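Local structure of beta-galactosidase (Streptococcus pneumoniae, 4CUA) at residues 21-26 with 58-63; 34-39 with 173-178; 77-82 with 156-161. The protein hydrolyses terminal beta-galactosides as the full-length enzyme; the part described here is a calcium-binding carbohydrate-binding module that probably binds sugar. All blocks are in the same frame, centred on the assembly; numbering follows the deposited sequence. Where two conformers were deposited one is given.

Interaction 1: residues 21-26 with 58-63; sequences FASDSN and EASVGV. With EDO (1,2-ethanediol), chain E.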
# COMPACT_ATOMS: atom_id res chain seq x y z
N PHE A 21 4.45 -3.43 2.14
CA PHE A 21 5.51 -3.66 1.16
C PHE A 21 5.29 -2.67 0.01
O PHE A 21 4.21 -2.14 -0.21
CB PHE A 21 5.50 -5.12 0.66
CG PHE A 21 4.21 -5.52 -0.05
CD1 PHE A 21 4.04 -5.32 -1.40
CD2 PHE A 21 3.16 -6.15 0.66
CE1 PHE A 21 2.90 -5.72 -2.04
CE2 PHE A 21 2.02 -6.51 0.01
CZ PHE A 21 1.87 -6.27 -1.33
N ALA A 22 6.39 -2.39 -0.74
CA ALA A 22 6.35 -1.53 -1.89
C ALA A 22 7.26 -2.04 -2.95
O ALA A 22 8.25 -2.70 -2.65
CB ALA A 22 6.75 -0.13 -1.53
N SER A 23 6.92 -1.75 -4.20
CA SER A 23 7.83 -2.15 -5.29
C SER A 23 9.18 -1.40 -5.18
O SER A 23 10.24 -1.95 -5.48
CB SER A 23 7.16 -1.82 -6.61
OG SER A 23 6.75 -0.50 -6.71
N ASP A 24 9.14 -0.16 -4.75
CA ASP A 24 10.29 0.71 -4.60
C ASP A 24 9.89 1.85 -3.68
O ASP A 24 8.70 2.21 -3.52
CB ASP A 24 10.76 1.26 -5.95
CG ASP A 24 12.07 1.91 -5.90
OD1 ASP A 24 12.97 1.43 -5.20
OD2 ASP A 24 12.23 2.98 -6.62
N SER A 25 10.89 2.48 -3.05
CA SER A 25 10.71 3.58 -2.17
C SER A 25 11.85 4.59 -2.17
O SER A 25 13.00 4.20 -2.37
CB SER A 25 10.55 3.12 -0.71
OG SER A 25 9.60 2.05 -0.58
N ASN A 26 11.57 5.86 -1.86
CA ASN A 26 12.60 6.74 -1.46
C ASN A 26 13.14 6.21 -0.12
O ASN A 26 12.38 6.04 0.82
CB ASN A 26 12.03 8.14 -1.31
CG ASN A 26 13.02 9.14 -0.83
OD1 ASN A 26 14.20 9.04 -1.16
ND2 ASN A 26 12.60 10.06 0.00
N GLU A 58 6.01 4.71 -11.77
CA GLU A 58 5.01 3.82 -11.20
C GLU A 58 5.56 3.04 -10.05
O GLU A 58 6.69 2.55 -10.08
CB GLU A 58 4.49 2.85 -12.25
CG GLU A 58 3.24 2.02 -11.79
CD GLU A 58 2.70 0.99 -12.77
OE1 GLU A 58 3.44 0.14 -13.25
OE2 GLU A 58 1.47 0.96 -12.95
N ALA A 59 4.79 2.96 -8.93
CA ALA A 59 5.14 2.04 -7.85
C ALA A 59 3.87 1.56 -7.17
O ALA A 59 2.83 2.18 -7.28
CB ALA A 59 6.04 2.75 -6.80
N SER A 60 3.98 0.46 -6.46
CA SER A 60 2.85 -0.10 -5.70
C SER A 60 3.25 -0.13 -4.24
O SER A 60 4.40 -0.30 -3.85
CB SER A 60 2.50 -1.49 -6.19
OG SER A 60 3.57 -2.39 -6.25
N VAL A 61 2.21 0.00 -3.42
CA VAL A 61 2.24 -0.16 -1.96
C VAL A 61 1.13 -1.13 -1.58
O VAL A 61 -0.00 -0.96 -2.05
CB VAL A 61 1.96 1.19 -1.30
CG1 VAL A 61 1.75 1.04 0.20
CG2 VAL A 61 3.14 2.17 -1.56
N GLY A 62 1.43 -2.09 -0.73
CA GLY A 62 0.41 -3.00 -0.31
C GLY A 62 0.65 -3.54 1.05
O GLY A 62 1.58 -3.09 1.75
N VAL A 63 -0.28 -4.40 1.50
CA VAL A 63 -0.22 -5.05 2.79
C VAL A 63 -0.32 -6.54 2.59
O VAL A 63 -1.21 -6.98 1.89
CB VAL A 63 -1.34 -4.52 3.73
CG1 VAL A 63 -1.28 -5.26 5.05
CG2 VAL A 63 -1.18 -3.01 3.93
C1 EDO E . 5.86 -5.49 -6.38
O1 EDO E . 7.20 -5.36 -6.31
C2 EDO E . 5.32 -5.19 -4.93
O2 EDO E . 4.06 -4.78 -5.04
O HOH W 1 8.27 0.87 -8.55

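Interaction 2: residues 34-39 with 173-178; sequences VNDKLI and ITEVQI. With CA (calcium ion), chain C.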
# COMPACT_ATOMS: atom_id res chain seq x y z
N VAL A 34 3.57 3.28 6.30
CA VAL A 34 2.17 3.37 5.93
C VAL A 34 1.20 2.59 6.85
O VAL A 34 0.01 2.67 6.66
CB VAL A 34 1.84 3.03 4.47
CG1 VAL A 34 2.77 3.79 3.51
CG2 VAL A 34 1.89 1.51 4.19
N ASN A 35 1.76 1.78 7.76
CA ASN A 35 0.87 1.04 8.66
C ASN A 35 1.40 1.10 10.05
O ASN A 35 1.21 0.14 10.86
CB ASN A 35 0.66 -0.41 8.20
CG ASN A 35 1.89 -1.25 8.28
OD1 ASN A 35 3.01 -0.80 8.27
ND2 ASN A 35 1.65 -2.60 8.32
N ASP A 36 1.97 2.26 10.42
CA ASP A 36 2.58 2.47 11.73
C ASP A 36 1.65 3.21 12.73
O ASP A 36 2.09 3.51 13.87
CB ASP A 36 3.91 3.15 11.64
CG ASP A 36 3.85 4.55 11.10
OD1 ASP A 36 2.79 5.04 10.77
OD2 ASP A 36 4.94 5.11 10.97
N LYS A 37 0.44 3.50 12.31
CA LYS A 37 -0.61 4.17 13.10
C LYS A 37 -0.29 5.62 13.32
O LYS A 37 -0.99 6.29 14.08
CB LYS A 37 -0.91 3.44 14.44
CG LYS A 37 -1.51 2.03 14.18
CD LYS A 37 -1.39 1.19 15.41
CE LYS A 37 0.02 0.59 15.51
NZ LYS A 37 0.30 -0.30 16.66
N LEU A 38 0.72 6.17 12.65
CA LEU A 38 1.01 7.62 12.70
C LEU A 38 0.51 8.20 11.40
O LEU A 38 0.73 7.62 10.33
CB LEU A 38 2.50 7.89 12.85
CG LEU A 38 3.14 7.38 14.12
CD1 LEU A 38 4.63 7.65 14.11
CD2 LEU A 38 2.45 7.97 15.35
N ILE A 39 -0.21 9.28 11.46
CA ILE A 39 -0.78 9.93 10.30
C ILE A 39 -0.29 11.34 10.34
O ILE A 39 -0.58 12.11 11.29
CB ILE A 39 -2.30 9.89 10.28
CG1 ILE A 39 -2.77 8.40 10.30
CG2 ILE A 39 -2.85 10.66 9.09
CD1 ILE A 39 -4.24 8.25 10.12
N ILE A 173 2.17 8.65 0.53
CA ILE A 173 1.14 8.09 1.41
C ILE A 173 1.62 8.14 2.85
O ILE A 173 2.64 7.55 3.18
CB ILE A 173 0.84 6.64 1.04
CG1 ILE A 173 0.22 6.53 -0.35
CG2 ILE A 173 -0.11 5.99 2.07
CD1 ILE A 173 0.14 5.10 -0.87
N THR A 174 0.82 8.78 3.73
CA THR A 174 1.18 8.77 5.17
C THR A 174 0.68 7.49 5.90
O THR A 174 1.35 7.01 6.78
CB THR A 174 0.74 10.01 5.89
OG1 THR A 174 1.14 9.92 7.27
CG2 THR A 174 -0.70 10.31 5.81
N GLU A 175 -0.44 6.95 5.45
CA GLU A 175 -1.04 5.76 6.11
C GLU A 175 -2.03 5.15 5.17
O GLU A 175 -2.72 5.86 4.47
CB GLU A 175 -1.70 6.20 7.44
CG GLU A 175 -2.03 5.07 8.41
CD GLU A 175 -0.88 4.44 9.11
OE1 GLU A 175 0.29 4.82 8.91
OE2 GLU A 175 -1.12 3.48 9.94
N VAL A 176 -2.11 3.81 5.26
CA VAL A 176 -3.23 3.08 4.69
C VAL A 176 -3.95 2.40 5.83
O VAL A 176 -3.35 2.17 6.88
CB VAL A 176 -2.81 2.04 3.66
CG1 VAL A 176 -1.97 2.70 2.56
CG2 VAL A 176 -2.07 0.87 4.29
N GLN A 177 -5.24 2.12 5.63
CA GLN A 177 -6.00 1.31 6.59
C GLN A 177 -6.93 0.35 5.83
O GLN A 177 -7.58 0.74 4.86
CB GLN A 177 -6.83 2.21 7.52
CG GLN A 177 -5.91 3.14 8.31
CD GLN A 177 -6.70 4.03 9.29
OE1 GLN A 177 -7.82 4.44 9.04
NE2 GLN A 177 -6.09 4.30 10.39
N ILE A 178 -6.94 -0.89 6.30
CA ILE A 178 -7.81 -1.93 5.75
C ILE A 178 -8.56 -2.54 6.94
O ILE A 178 -7.92 -2.84 7.96
CB ILE A 178 -7.00 -3.01 5.02
CG1 ILE A 178 -6.20 -2.38 3.88
CG2 ILE A 178 -7.94 -4.03 4.36
CD1 ILE A 178 -5.21 -3.37 3.28
CA CA C . 2.01 6.34 8.94

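Interaction 3: residues 77-82 with 156-161; sequences DNLSVG and YAIRIR. With EDO (1,2-ethanediol), chain E.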
# COMPACT_ATOMS: atom_id res chain seq x y z
N ASP A 77 -12.63 -6.04 1.42
CA ASP A 77 -13.51 -5.31 0.57
C ASP A 77 -13.36 -3.78 0.56
O ASP A 77 -14.16 -3.03 0.06
CB ASP A 77 -15.00 -5.74 0.81
CG ASP A 77 -15.59 -5.14 2.07
OD1 ASP A 77 -14.86 -4.47 2.85
OD2 ASP A 77 -16.81 -5.36 2.33
N ASN A 78 -12.22 -3.31 1.11
CA ASN A 78 -12.00 -1.92 1.34
C ASN A 78 -10.49 -1.66 1.45
O ASN A 78 -9.73 -2.53 1.75
CB ASN A 78 -12.70 -1.45 2.67
CG ASN A 78 -12.14 -2.09 3.87
OD1 ASN A 78 -11.21 -1.54 4.52
ND2 ASN A 78 -12.60 -3.28 4.21
N LEU A 79 -10.19 -0.38 1.23
CA LEU A 79 -8.87 0.20 1.42
C LEU A 79 -9.03 1.64 1.61
O LEU A 79 -9.77 2.29 0.92
CB LEU A 79 -8.06 -0.04 0.16
CG LEU A 79 -6.64 0.59 0.13
CD1 LEU A 79 -5.70 0.04 1.19
CD2 LEU A 79 -6.03 0.52 -1.29
N SER A 80 -8.30 2.21 2.58
CA SER A 80 -8.26 3.66 2.74
C SER A 80 -6.80 4.11 2.66
O SER A 80 -5.93 3.47 3.20
CB SER A 80 -8.82 4.09 4.10
OG SER A 80 -10.14 3.63 4.28
N VAL A 81 -6.59 5.23 1.97
CA VAL A 81 -5.23 5.74 1.73
C VAL A 81 -5.19 7.22 1.98
O VAL A 81 -5.88 8.01 1.35
CB VAL A 81 -4.79 5.50 0.29
CG1 VAL A 81 -3.33 5.95 0.08
CG2 VAL A 81 -4.96 4.08 -0.11
N GLY A 82 -4.31 7.60 2.89
CA GLY A 82 -4.06 9.00 3.18
C GLY A 82 -2.92 9.52 2.32
O GLY A 82 -1.77 9.33 2.66
N TYR A 156 -4.09 -13.12 0.39
CA TYR A 156 -2.93 -12.84 1.26
C TYR A 156 -2.50 -11.37 1.20
O TYR A 156 -1.83 -10.92 2.14
CB TYR A 156 -1.74 -13.69 0.87
CG TYR A 156 -1.90 -15.13 1.22
CD1 TYR A 156 -1.83 -15.53 2.54
CD2 TYR A 156 -1.95 -16.12 0.24
CE1 TYR A 156 -1.92 -16.87 2.90
CE2 TYR A 156 -2.02 -17.45 0.62
CZ TYR A 156 -2.04 -17.81 1.94
OH TYR A 156 -2.09 -19.17 2.26
N ALA A 157 -2.87 -10.63 0.16
CA ALA A 157 -2.34 -9.26 -0.02
C ALA A 157 -3.15 -8.45 -0.95
O ALA A 157 -3.69 -8.97 -1.94
CB ALA A 157 -0.91 -9.34 -0.52
N ILE A 158 -3.27 -7.17 -0.68
CA ILE A 158 -3.72 -6.25 -1.67
C ILE A 158 -2.66 -5.20 -1.83
O ILE A 158 -1.87 -5.00 -0.90
CB ILE A 158 -5.13 -5.67 -1.43
CG1 ILE A 158 -5.11 -4.74 -0.20
CG2 ILE A 158 -6.12 -6.83 -1.33
CD1 ILE A 158 -6.23 -3.73 -0.18
N ARG A 159 -2.68 -4.56 -2.97
CA ARG A 159 -1.82 -3.42 -3.24
C ARG A 159 -2.49 -2.39 -4.11
O ARG A 159 -3.48 -2.68 -4.84
CB ARG A 159 -0.49 -3.82 -3.87
CG ARG A 159 -0.56 -4.23 -5.34
CD ARG A 159 0.78 -4.79 -5.79
NE ARG A 159 0.70 -5.05 -7.22
CZ ARG A 159 1.73 -5.59 -7.90
NH1 ARG A 159 2.88 -5.84 -7.29
NH2 ARG A 159 1.57 -5.81 -9.18
N ILE A 160 -2.01 -1.17 -4.02
CA ILE A 160 -2.40 -0.10 -4.87
C ILE A 160 -1.16 0.30 -5.70
O ILE A 160 -0.15 0.65 -5.19
CB ILE A 160 -3.12 1.06 -4.11
CG1 ILE A 160 -3.59 2.11 -5.07
CG2 ILE A 160 -2.23 1.65 -3.00
CD1 ILE A 160 -4.43 3.22 -4.47
N ARG A 161 -1.32 0.22 -7.02
CA ARG A 161 -0.23 0.43 -7.99
C ARG A 161 -0.51 1.72 -8.72
O ARG A 161 -1.61 1.93 -9.32
CB ARG A 161 -0.20 -0.77 -8.93
CG ARG A 161 0.90 -0.67 -9.99
CD ARG A 161 1.14 -1.99 -10.64
NE ARG A 161 -0.07 -2.63 -11.15
CZ ARG A 161 -0.69 -2.32 -12.28
NH1 ARG A 161 -0.22 -1.40 -13.11
NH2 ARG A 161 -1.78 -3.00 -12.59
C1 EDO E . 5.86 -5.49 -6.38
O1 EDO E . 7.20 -5.36 -6.31
C2 EDO E . 5.32 -5.19 -4.93
O2 EDO E . 4.06 -4.78 -5.04

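Interaction 1: residues 21-26 with 58-63
F21 and G62 exchange two backbone hydrogen bonds, F21 N to G62 O at 2.9 Å and G62 N to F21 O at 2.8 Å, and so form a hydrogen-bonded antiparallel pair. A22 and V61 follow as the non-hydrogen-bonded pair, after which S23 N donates to S60 O at 2.9 Å. S23 has by then left the strand, and its side chain takes over: the hydroxyl OG accepts from S60 N at 2.9 Å. The same OG is linked through a water to the carbonyl oxygen of E58.

This is edge pairing in a beta-sandwich of the galactose-binding type, in which the short strand 19-22 lies against strand 58-67 and A22 and V61 turn their side chains to one common face, where both touch W49.

Aromatic packing occupies the other face. With CG between the backbone N and the carbonyl carbon (chi1 61°), the F21 ring folds back across its own pair partner, and G62 CA sits 3.9 Å from the ring centroid, 19° off the normal. Having no side chain, G62 lets the ring come this close; F122 stacks with the same ring.

Ethanediol, probably from the crystallisation liquor, meets S60 OG through O2 in a 2.7 Å hydrogen bond. That O2 also lies in the F21 ring plane, 3.4 Å from CE1, and N123 and R159 bind the same molecule.

Interaction 2: residues 34-39 with 173-178
E175 and D36 reach the same calcium ion from two separate parts of the chain. The E175 side chain leaves its strand with CG anti to the backbone N, then bends sharply at chi2 (73°), which swings the carboxylate back over the loop 34-39. E175 OE1 binds the metal at 2.3 Å, while E175 OE2 accepts from K37 N at 2.8 Å, the donor standing 35° above the carboxylate plane. One oxygen is thus spent on the ion and the other on the loop backbone, which fixes the rotation of the group; a weak bond from D36 N to E175 OE1 adds little.

D36 has CG between its backbone N and carbonyl carbon (chi1 65°), bringing OD1 to 2.4 Å from the calcium. D36 OD1 also accepts from L38 N, making an Asx turn, and L38 O, just beyond it, binds the ion at 2.3 Å. T174 O supplies a further ligand at 2.4 Å. The two carboxylates bring their oxygens close together and lie nearly parallel; the shared cation would offset their like charge.

Around this polar centre the packing is aliphatic. V34 spreads its two methyls over the strand, CG1 at 3.9 Å from I173 CG2 and CG2 at 4.0 Å from V176 CG2, beside a backbone bond from V176 N to V34 O of 2.8 Å. Nearer the surface, I39 crosses the E175 stem at about a right angle with CG1 and meets T174 CG2 with its own CG2.

N33 O and N47 OD1 complete the six protein ligands of a calcium site that ties a loop to a strand at the chain's C-terminal end, as is common in galactose-binding-like carbohydrate-binding modules.

Interaction 3: residues 77-82 with 156-161
L79, I158 and I160 meet through aliphatic carbons alone, and the flat groups of the two strands lie away from this seam. The R159 guanidinium points from the opposite face of its strand. Ethanediol O2 stands at its edge, near the plane, and takes a hydrogen bond from R159 NH1 at 2.8 Å; W128 makes a cation-pi contact with the same arginine, whose NE is salt-bridged to E98. The N78 amide directs ND2 almost within its own plane to D77 OD1 (2.9 Å, N-H...O 173°), and ND2 also donates to F179 O.

In the seam, the L79 and I158 side chains run alongside each other, pointing opposite ways. L79 CG is anti to the backbone N, which carries the isobutyl group across the gap: CD1 meets I158 CD1 at 4.0 Å in the I158 conformer described here, and CD2 meets I160 CB at 4.1 Å. The I160 branch ending in CD1 runs on to V81 CG2, a looser approach of 4.5 Å.

The axes of segments 77-82 and 157-161 pass 9.4 Å apart and cross at -46°, too far for backbone pairing and as expected of strands facing each other across a beta-sandwich. I97 of strand 94-100 and I178 also pack on L79. With aliphatic carbons making almost all of the contact, it is probably held by burial of apolar surface and by shape.

Strand 58-67 joins interactions 1 and 3: V61 O lies 2.8 Å from I160 N, a probable hydrogen bond, and E58 and R161 form a salt bridge. Interactions 2 and 3 share the pairing of strands 172-177 and 70-83, where Q177 O is 2.8 Å from S80 N. Interactions 1 and 2 meet in the hydrophobic interior, with V61 CG1 at 4.0 Å from V34 CG2. The centres of the three contacts lie about 11 to 13 Å from one another. The calcium belongs to interaction 2 and is about 10 Å from the side chains of V61 and V81, whereas one ethanediol molecule bridges S60 of interaction 1 and R159 of interaction 3.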